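Local coordinates for protein YciF (Escherichia coli, PDB 2GS4), which is a homodimeric stress protein with a rubrerythrin-like, ferritin-clan helical bundle that probably binds metal, its exact function being unsettled, at residues F10-L24 and L68-I82. Sequence-based numbering, arbitrary orientation.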
ATOM      1  N   PHE A  10       5.926 -10.982 -10.206  1.00 29.34           N
ATOM      2  CA  PHE A  10       7.194 -10.367  -9.847  1.00 27.33           C
ATOM      3  C   PHE A  10       7.453  -9.090 -10.631  1.00 28.63           C
ATOM      4  O   PHE A  10       7.815  -8.065 -10.040  1.00 29.06           O
ATOM      5  CB  PHE A  10       8.355 -11.349 -10.050  1.00 27.66           C
ATOM      6  CG  PHE A  10       9.708 -10.768  -9.704  1.00 27.95           C
ATOM      7  CD1 PHE A  10      10.606 -10.419 -10.705  1.00 31.21           C
ATOM      8  CD2 PHE A  10      10.081 -10.562  -8.374  1.00 21.87           C
ATOM      9  CE1 PHE A  10      11.854  -9.864 -10.392  1.00 28.63           C
ATOM     10  CE2 PHE A  10      11.318 -10.011  -8.052  1.00 25.72           C
ATOM     11  CZ  PHE A  10      12.209  -9.664  -9.066  1.00 31.83           C
ATOM     12  N   ILE A  11       7.264  -9.136 -11.950  1.00 23.45           N
ATOM     13  CA  ILE A  11       7.503  -7.942 -12.743  1.00 29.12           C
ATOM     14  C   ILE A  11       6.533  -6.827 -12.332  1.00 28.88           C
ATOM     15  O   ILE A  11       6.920  -5.666 -12.224  1.00 24.37           O
ATOM     16  CB  ILE A  11       7.421  -8.240 -14.280  1.00 30.52           C
ATOM     17  CG1 ILE A  11       7.803  -6.991 -15.057  1.00 35.98           C
ATOM     18  CG2 ILE A  11       6.044  -8.731 -14.681  1.00 35.40           C
ATOM     19  CD1 ILE A  11       9.097  -6.460 -14.593  1.00 50.26           C
ATOM     20  N   HIS A  12       5.280  -7.188 -12.079  1.00 26.70           N
ATOM     21  CA  HIS A  12       4.279  -6.216 -11.655  1.00 33.32           C
ATOM     22  C   HIS A  12       4.709  -5.527 -10.356  1.00 26.16           C
ATOM     23  O   HIS A  12       4.735  -4.297 -10.280  1.00 29.50           O
ATOM     24  CB  HIS A  12       2.923  -6.904 -11.439  1.00 32.31           C
ATOM     25  CG  HIS A  12       1.963  -6.100 -10.618  1.00 37.44           C
ATOM     26  ND1 HIS A  12       1.348  -4.960 -11.088  1.00 36.00           N
ATOM     27  CD2 HIS A  12       1.523  -6.269  -9.348  1.00 40.97           C
ATOM     28  CE1 HIS A  12       0.567  -4.462 -10.146  1.00 37.66           C
ATOM     29  NE2 HIS A  12       0.654  -5.237  -9.079  1.00 55.61           N
ATOM     30  N   LEU A  13       5.034  -6.314  -9.331  1.00 25.22           N
ATOM     31  CA  LEU A  13       5.443  -5.755  -8.045  1.00 23.49           C
ATOM     32  C   LEU A  13       6.733  -4.939  -8.110  1.00 24.33           C
ATOM     33  O   LEU A  13       6.879  -3.948  -7.400  1.00 28.74           O
ATOM     34  CB  LEU A  13       5.578  -6.874  -7.003  1.00 24.13           C
ATOM     35  CG  LEU A  13       4.278  -7.536  -6.525  1.00 28.68           C
ATOM     36  CD1 LEU A  13       4.610  -8.735  -5.652  1.00 24.13           C
ATOM     37  CD2 LEU A  13       3.430  -6.530  -5.756  1.00 30.03           C
ATOM     38  N   LEU A  14       7.670  -5.368  -8.948  1.00 25.27           N
ATOM     39  CA  LEU A  14       8.937  -4.657  -9.091  1.00 23.62           C
ATOM     40  C   LEU A  14       8.697  -3.303  -9.755  1.00 22.98           C
ATOM     41  O   LEU A  14       9.297  -2.293  -9.368  1.00 23.95           O
ATOM     42  CB  LEU A  14       9.915  -5.479  -9.939  1.00 23.40           C
ATOM     43  CG  LEU A  14      11.315  -4.878 -10.075  1.00 21.90           C
ATOM     44  CD1 LEU A  14      12.048  -5.002  -8.761  1.00 21.88           C
ATOM     45  CD2 LEU A  14      12.083  -5.609 -11.181  1.00 26.08           C
ATOM     46  N   SER A  15       7.816  -3.296 -10.753  1.00 26.26           N
ATOM     47  CA  SER A  15       7.472  -2.084 -11.489  1.00 27.53           C
ATOM     48  C   SER A  15       6.749  -1.099 -10.574  1.00 30.88           C
ATOM     49  O   SER A  15       6.921   0.125 -10.692  1.00 26.97           O
ATOM     50  CB  SER A  15       6.578  -2.422 -12.685  1.00 26.21           C
ATOM     51  OG  SER A  15       7.268  -3.211 -13.637  1.00 28.21           O
ATOM     52  N   ASP A  16       5.943  -1.639  -9.664  1.00 28.35           N
ATOM     53  CA  ASP A  16       5.201  -0.814  -8.719  1.00 26.81           C
ATOM     54  C   ASP A  16       6.226  -0.205  -7.766  1.00 23.60           C
ATOM     55  O   ASP A  16       6.192   0.992  -7.473  1.00 24.06           O
ATOM     56  CB  ASP A  16       4.207  -1.676  -7.936  1.00 28.76           C
ATOM     57  CG  ASP A  16       2.852  -1.006  -7.766  1.00 34.27           C
ATOM     58  OD1 ASP A  16       2.027  -1.521  -6.977  1.00 44.40           O
ATOM     59  OD2 ASP A  16       2.609   0.025  -8.420  1.00 24.87           O
ATOM     60  N   THR A  17       7.161  -1.029  -7.304  1.00 24.56           N
ATOM     61  CA  THR A  17       8.183  -0.539  -6.390  1.00 23.94           C
ATOM     62  C   THR A  17       9.055   0.527  -7.072  1.00 23.84           C
ATOM     63  O   THR A  17       9.446   1.510  -6.434  1.00 27.13           O
ATOM     64  CB  THR A  17       9.035  -1.711  -5.844  1.00 23.07           C
ATOM     65  OG1 THR A  17       8.263  -2.440  -4.879  1.00 24.02           O
ATOM     66  CG2 THR A  17      10.308  -1.213  -5.190  1.00 20.34           C
ATOM     67  N   TYR A  18       9.333   0.355  -8.365  1.00 23.52           N
ATOM     68  CA  TYR A  18      10.129   1.336  -9.108  1.00 26.39           C
ATOM     69  C   TYR A  18       9.383   2.666  -9.002  1.00 23.46           C
ATOM     70  O   TYR A  18       9.969   3.699  -8.691  1.00 24.79           O
ATOM     71  CB  TYR A  18      10.246   0.938 -10.582  1.00 27.07           C
ATOM     72  CG  TYR A  18      11.229   1.766 -11.394  1.00 33.17           C
ATOM     73  CD1 TYR A  18      12.596   1.488 -11.362  1.00 30.33           C
ATOM     74  CD2 TYR A  18      10.791   2.820 -12.197  1.00 31.37           C
ATOM     75  CE1 TYR A  18      13.503   2.235 -12.110  1.00 36.58           C
ATOM     76  CE2 TYR A  18      11.698   3.580 -12.954  1.00 42.69           C
ATOM     77  CZ  TYR A  18      13.050   3.277 -12.902  1.00 43.36           C
ATOM     78  OH  TYR A  18      13.952   4.006 -13.642  1.00 46.41           O
ATOM     79  N   SER A  19       8.079   2.628  -9.249  1.00 25.75           N
ATOM     80  CA  SER A  19       7.258   3.829  -9.163  1.00 24.44           C
ATOM     81  C   SER A  19       7.301   4.414  -7.751  1.00 24.34           C
ATOM     82  O   SER A  19       7.444   5.619  -7.587  1.00 20.82           O
ATOM     83  CB  SER A  19       5.811   3.516  -9.573  1.00 28.74           C
ATOM     84  OG  SER A  19       4.920   4.546  -9.173  1.00 27.94           O
ATOM     85  N   ALA A  20       7.195   3.559  -6.737  1.00 21.42           N
ATOM     86  CA  ALA A  20       7.216   4.006  -5.348  1.00 23.17           C
ATOM     87  C   ALA A  20       8.498   4.758  -4.994  1.00 23.18           C
ATOM     88  O   ALA A  20       8.454   5.786  -4.333  1.00 25.16           O
ATOM     89  CB  ALA A  20       7.040   2.803  -4.416  1.00 21.00           C
ATOM     90  N   GLU A  21       9.637   4.222  -5.421  1.00 24.58           N
ATOM     91  CA  GLU A  21      10.930   4.843  -5.145  1.00 22.79           C
ATOM     92  C   GLU A  21      11.019   6.194  -5.851  1.00 19.13           C
ATOM     93  O   GLU A  21      11.536   7.168  -5.296  1.00 22.97           O
ATOM     94  CB  GLU A  21      12.066   3.914  -5.615  1.00 24.88           C
ATOM     95  CG  GLU A  21      12.087   2.559  -4.902  1.00 23.35           C
ATOM     96  CD  GLU A  21      12.552   2.657  -3.452  1.00 27.32           C
ATOM     97  OE1 GLU A  21      12.391   3.734  -2.836  1.00 29.13           O
ATOM     98  OE2 GLU A  21      13.070   1.649  -2.921  1.00 30.99           O
ATOM     99  N   LYS A  22      10.497   6.234  -7.073  1.00 19.62           N
ATOM    100  CA  LYS A  22      10.477   7.432  -7.907  1.00 21.22           C
ATOM    101  C   LYS A  22       9.730   8.539  -7.153  1.00 26.39           C
ATOM    102  O   LYS A  22      10.212   9.661  -7.013  1.00 25.50           O
ATOM    103  CB  LYS A  22       9.740   7.128  -9.212  1.00 25.21           C
ATOM    104  CG  LYS A  22      10.333   7.752 -10.455  1.00 49.85           C
ATOM    105  CD  LYS A  22      11.518   6.958 -10.975  1.00 51.80           C
ATOM    106  CE  LYS A  22      12.180   7.699 -12.125  1.00 76.95           C
ATOM    107  NZ  LYS A  22      13.533   7.168 -12.423  1.00 51.80           N
ATOM    108  N   GLN A  23       8.539   8.204  -6.669  1.00 24.92           N
ATOM    109  CA  GLN A  23       7.722   9.152  -5.925  1.00 22.25           C
ATOM    110  C   GLN A  23       8.421   9.477  -4.617  1.00 21.76           C
ATOM    111  O   GLN A  23       8.429  10.630  -4.180  1.00 23.12           O
ATOM    112  CB  GLN A  23       6.344   8.553  -5.620  1.00 22.58           C
ATOM    113  CG  GLN A  23       5.578   8.068  -6.837  1.00 22.42           C
ATOM    114  CD  GLN A  23       4.229   7.476  -6.464  1.00 23.38           C
ATOM    115  OE1 GLN A  23       3.444   8.099  -5.758  1.00 20.32           O
ATOM    116  NE2 GLN A  23       3.959   6.270  -6.936  1.00 24.67           N
ATOM    117  N   LEU A  24       9.024   8.470  -3.988  1.00 22.26           N
ATOM    118  CA  LEU A  24       9.688   8.724  -2.721  1.00 24.76           C
ATOM    119  C   LEU A  24      10.784   9.800  -2.843  1.00 29.47           C
ATOM    120  O   LEU A  24      10.921  10.632  -1.945  1.00 27.00           O
ATOM    121  CB  LEU A  24      10.246   7.423  -2.135  1.00 28.31           C
ATOM    122  CG  LEU A  24      10.412   7.389  -0.603  1.00 38.49           C
ATOM    123  CD1 LEU A  24       9.148   7.903   0.090  1.00 38.52           C
ATOM    124  CD2 LEU A  24      10.714   5.971  -0.146  1.00 28.07           C
ATOM    125  N   LEU A  68      13.172  -9.702 -17.821  1.00 42.33           N
ATOM    126  CA  LEU A  68      12.689  -8.604 -16.993  1.00 37.39           C
ATOM    127  C   LEU A  68      12.611  -7.249 -17.712  1.00 41.12           C
ATOM    128  O   LEU A  68      13.380  -6.973 -18.629  1.00 32.35           O
ATOM    129  CB  LEU A  68      13.561  -8.504 -15.731  1.00 35.32           C
ATOM    130  CG  LEU A  68      13.617  -9.786 -14.883  1.00 35.83           C
ATOM    131  CD1 LEU A  68      14.439  -9.575 -13.622  1.00 30.82           C
ATOM    132  CD2 LEU A  68      12.202 -10.203 -14.523  1.00 43.80           C
ATOM    133  N   LYS A  69      11.646  -6.428 -17.302  1.00 30.82           N
ATOM    134  CA  LYS A  69      11.429  -5.087 -17.861  1.00 30.97           C
ATOM    135  C   LYS A  69      10.725  -4.322 -16.739  1.00 38.15           C
ATOM    136  O   LYS A  69      10.398  -4.913 -15.724  1.00 51.73           O
ATOM    137  CB  LYS A  69      10.499  -5.146 -19.089  1.00 37.57           C
ATOM    138  CG  LYS A  69      10.485  -3.857 -19.942  1.00 33.00           C
ATOM    139  CD  LYS A  69       9.384  -3.859 -21.010  1.00 57.61           C
ATOM    140  CE  LYS A  69       8.057  -3.306 -20.484  1.00 67.66           C
ATOM    141  NZ  LYS A  69       7.920  -1.825 -20.649  1.00 54.14           N
ATOM    142  N   ILE A  70      10.531  -3.016 -16.883  1.00 39.53           N
ATOM    143  CA  ILE A  70       9.796  -2.260 -15.869  1.00 38.83           C
ATOM    144  C   ILE A  70       8.591  -1.760 -16.639  1.00 36.53           C
ATOM    145  O   ILE A  70       8.750  -1.107 -17.667  1.00 39.15           O
ATOM    146  CB  ILE A  70      10.556  -1.010 -15.332  1.00 29.85           C
ATOM    147  CG1 ILE A  70      11.737  -1.426 -14.458  1.00 23.50           C
ATOM    148  CG2 ILE A  70       9.607  -0.135 -14.519  1.00 33.88           C
ATOM    149  CD1 ILE A  70      11.339  -2.218 -13.234  1.00 26.59           C
ATOM    150  N   LYS A  71       7.391  -2.081 -16.179  1.00 34.90           N
ATOM    151  CA  LYS A  71       6.203  -1.607 -16.867  1.00 35.09           C
ATOM    152  C   LYS A  71       5.802  -0.285 -16.206  1.00 38.71           C
ATOM    153  O   LYS A  71       5.874  -0.147 -14.988  1.00 36.59           O
ATOM    154  CB  LYS A  71       5.093  -2.668 -16.795  1.00 44.56           C
ATOM    155  CG  LYS A  71       5.413  -3.944 -17.617  1.00 61.30           C
ATOM    156  CD  LYS A  71       4.328  -5.022 -17.514  1.00 56.19           C
ATOM    157  CE  LYS A  71       4.453  -6.053 -18.641  1.00 48.97           C
ATOM    158  NZ  LYS A  71       4.112  -5.481 -19.980  1.00 68.22           N
ATOM    159  N   ARG A  72       5.425   0.697 -17.025  1.00 29.88           N
ATOM    160  CA  ARG A  72       5.040   2.025 -16.546  1.00 32.56           C
ATOM    161  C   ARG A  72       3.729   1.996 -15.768  1.00 31.79           C
ATOM    162  O   ARG A  72       2.735   1.454 -16.242  1.00 35.38           O
ATOM    163  CB  ARG A  72       4.904   2.974 -17.741  1.00 37.08           C
ATOM    164  CG  ARG A  72       4.837   4.463 -17.434  1.00 52.13           C
ATOM    165  CD  ARG A  72       4.978   5.234 -18.746  1.00 59.00           C
ATOM    166  NE  ARG A  72       5.028   6.686 -18.594  1.00 69.89           N
ATOM    167  CZ  ARG A  72       5.855   7.467 -19.284  1.00 94.90           C
ATOM    168  NH1 ARG A  72       6.699   6.929 -20.159  1.00 64.20           N
ATOM    169  NH2 ARG A  72       5.836   8.784 -19.112  1.00 63.29           N
HETATM  170  N   MSE A  73       3.731   2.576 -14.573  1.00 29.19           N
HETATM  171  CA  MSE A  73       2.531   2.618 -13.744  1.00 29.85           C
HETATM  172  C   MSE A  73       2.764   3.525 -12.544  1.00 26.67           C
HETATM  173  O   MSE A  73       3.897   3.860 -12.224  1.00 31.35           O
HETATM  174  CB  MSE A  73       2.151   1.205 -13.267  1.00 32.05           C
HETATM  175  CG  MSE A  73       3.262   0.465 -12.504  1.00 37.29           C
HETATM  176 SE   MSE A  73       2.765  -1.267 -11.739  1.00 39.66          SE
HETATM  177  CE  MSE A  73       2.927  -2.373 -13.318  1.00 34.43           C
ATOM    178  N   LYS A  74       1.682   3.951 -11.905  1.00 28.08           N
ATOM    179  CA  LYS A  74       1.777   4.804 -10.728  1.00 26.86           C
ATOM    180  C   LYS A  74       1.363   3.945  -9.535  1.00 28.37           C
ATOM    181  O   LYS A  74       0.271   3.381  -9.520  1.00 28.93           O
ATOM    182  CB  LYS A  74       0.832   6.004 -10.851  1.00 34.57           C
ATOM    183  CG  LYS A  74       1.047   7.097  -9.783  1.00 46.64           C
ATOM    184  CD  LYS A  74       1.901   8.245 -10.321  1.00 41.73           C
ATOM    185  CE  LYS A  74       2.219   9.268  -9.243  1.00 43.24           C
ATOM    186  NZ  LYS A  74       1.007   9.747  -8.514  1.00 47.56           N
ATOM    187  N   CYS A  75       2.246   3.834  -8.549  1.00 24.11           N
ATOM    188  CA  CYS A  75       1.969   3.050  -7.350  1.00 24.49           C
ATOM    189  C   CYS A  75       1.058   3.888  -6.454  1.00 23.00           C
ATOM    190  O   CYS A  75       1.501   4.850  -5.814  1.00 20.40           O
ATOM    191  CB  CYS A  75       3.280   2.709  -6.628  1.00 22.49           C
ATOM    192  SG  CYS A  75       3.088   1.829  -5.058  1.00 24.46           S
ATOM    193  N   VAL A  76      -0.215   3.504  -6.418  1.00 21.61           N
ATOM    194  CA  VAL A  76      -1.229   4.199  -5.637  1.00 23.47           C
ATOM    195  C   VAL A  76      -0.981   4.109  -4.131  1.00 21.77           C
ATOM    196  O   VAL A  76      -1.289   5.043  -3.389  1.00 26.39           O
ATOM    197  CB  VAL A  76      -2.627   3.649  -6.011  1.00 27.00           C
ATOM    198  CG1 VAL A  76      -3.688   4.157  -5.063  1.00 31.77           C
ATOM    199  CG2 VAL A  76      -2.954   4.083  -7.442  1.00 28.36           C
ATOM    200  N   ALA A  77      -0.425   2.990  -3.681  1.00 23.33           N
ATOM    201  CA  ALA A  77      -0.133   2.811  -2.266  1.00 23.33           C
ATOM    202  C   ALA A  77       0.878   3.867  -1.806  1.00 24.93           C
ATOM    203  O   ALA A  77       0.643   4.561  -0.827  1.00 23.73           O
ATOM    204  CB  ALA A  77       0.412   1.411  -2.016  1.00 21.14           C
HETATM  205  N   MSE A  78       2.001   3.994  -2.509  1.00 24.37           N
HETATM  206  CA  MSE A  78       2.994   4.988  -2.100  1.00 22.91           C
HETATM  207  C   MSE A  78       2.447   6.403  -2.170  1.00 23.21           C
HETATM  208  O   MSE A  78       2.765   7.241  -1.328  1.00 23.27           O
HETATM  209  CB  MSE A  78       4.257   4.909  -2.961  1.00 23.42           C
HETATM  210  CG  MSE A  78       5.303   5.939  -2.535  1.00 19.65           C
HETATM  211 SE   MSE A  78       5.852   5.724  -0.695  1.00 28.29          SE
HETATM  212  CE  MSE A  78       7.067   4.241  -0.955  1.00 20.61           C
ATOM    213  N   GLU A  79       1.634   6.667  -3.189  1.00 24.37           N
ATOM    214  CA  GLU A  79       1.026   7.977  -3.389  1.00 26.33           C
ATOM    215  C   GLU A  79       0.234   8.346  -2.127  1.00 22.07           C
ATOM    216  O   GLU A  79       0.331   9.471  -1.628  1.00 23.41           O
ATOM    217  CB  GLU A  79       0.120   7.918  -4.630  1.00 23.14           C
ATOM    218  CG  GLU A  79      -0.604   9.182  -5.031  1.00 26.20           C
ATOM    219  CD  GLU A  79      -1.489   8.947  -6.254  1.00 37.34           C
ATOM    220  OE1 GLU A  79      -1.157   9.449  -7.350  1.00 42.68           O
ATOM    221  OE2 GLU A  79      -2.516   8.245  -6.120  1.00 29.85           O
ATOM    222  N   GLY A  80      -0.526   7.389  -1.602  1.00 23.77           N
ATOM    223  CA  GLY A  80      -1.300   7.649  -0.401  1.00 21.72           C
ATOM    224  C   GLY A  80      -0.415   7.888   0.814  1.00 23.42           C
ATOM    225  O   GLY A  80      -0.687   8.778   1.620  1.00 20.40           O
ATOM    226  N   LEU A  81       0.654   7.102   0.944  1.00 19.51           N
ATOM    227  CA  LEU A  81       1.566   7.237   2.076  1.00 20.19           C
ATOM    228  C   LEU A  81       2.282   8.586   2.039  1.00 22.42           C
ATOM    229  O   LEU A  81       2.586   9.175   3.084  1.00 20.02           O
ATOM    230  CB  LEU A  81       2.578   6.082   2.069  1.00 21.32           C
ATOM    231  CG  LEU A  81       1.940   4.707   2.312  1.00 19.60           C
ATOM    232  CD1 LEU A  81       2.970   3.585   2.165  1.00 20.12           C
ATOM    233  CD2 LEU A  81       1.330   4.688   3.700  1.00 24.70           C
ATOM    234  N   ILE A  82       2.535   9.073   0.828  1.00 19.07           N
ATOM    235  CA  ILE A  82       3.198  10.349   0.653  1.00 21.03           C
ATOM    236  C   ILE A  82       2.199  11.476   0.955  1.00 20.57           C
ATOM    237  O   ILE A  82       2.564  12.492   1.545  1.00 24.91           O
ATOM    238  CB  ILE A  82       3.818  10.419  -0.766  1.00 20.80           C
ATOM    239  CG1 ILE A  82       5.103   9.575  -0.763  1.00 19.99           C
ATOM    240  CG2 ILE A  82       4.074  11.859  -1.186  1.00 24.10           C
ATOM    241  CD1 ILE A  82       5.761   9.352  -2.109  1.00 21.98           C
TER
HETATM  242  O   HOH W   1       6.771   1.564 -12.861  1.00 25.81           O
HETATM  243  O   HOH W   2      -0.080   0.807  -9.918  1.00 42.42           O
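Gln-23 and Ser-19 on helix 6-33 bind the start of helix 76-89. This short helix, in the connection between helices 38-63 and 95-126 of a ferritin-clan bundle, runs nearly parallel to helix 6-33 (24° between the segments' axes). Gln-23 CG lies anti to the carbonyl carbon (chi1 -55°), and the extended chain carries the amide to Cys-75. There NE2 donates to Cys-75 O at 3.1 Å. It also donates to Ser-19 OG. Both acceptors lie in the amide plane, so the two bonds hold the Gln-23 amide in one orientation. Ser-19 OG also accepts from Cys-75 N at 2.8 Å. Cys-75 is the N-cap, its SG accepting from Met-78 N. An alanine in place of Gln-23 would probably leave Cys-75 O without its side-chain donor and a gap beside Glu-79 CB.

Packing is tight beyond the cap. Selenomethionine Met-78 sets CE 3.7 Å from Ala-20 CB. In the loop, Ile-70 CG2 packs on Tyr-18 CD2 and selenomethionine Met-73 CE on Ser-15 CB. Ser-15 OG accepts from Lys-71 N at 2.8 Å. The outer edge is looser, with exposed Lys-71 and Lys-74. Waters bridge Ser-15 O to Lys-71 O and Asp-16 OD2 to Lys-74 O. Polar bonds to backbone thus hold loop and helix start, and apolar contacts add to both.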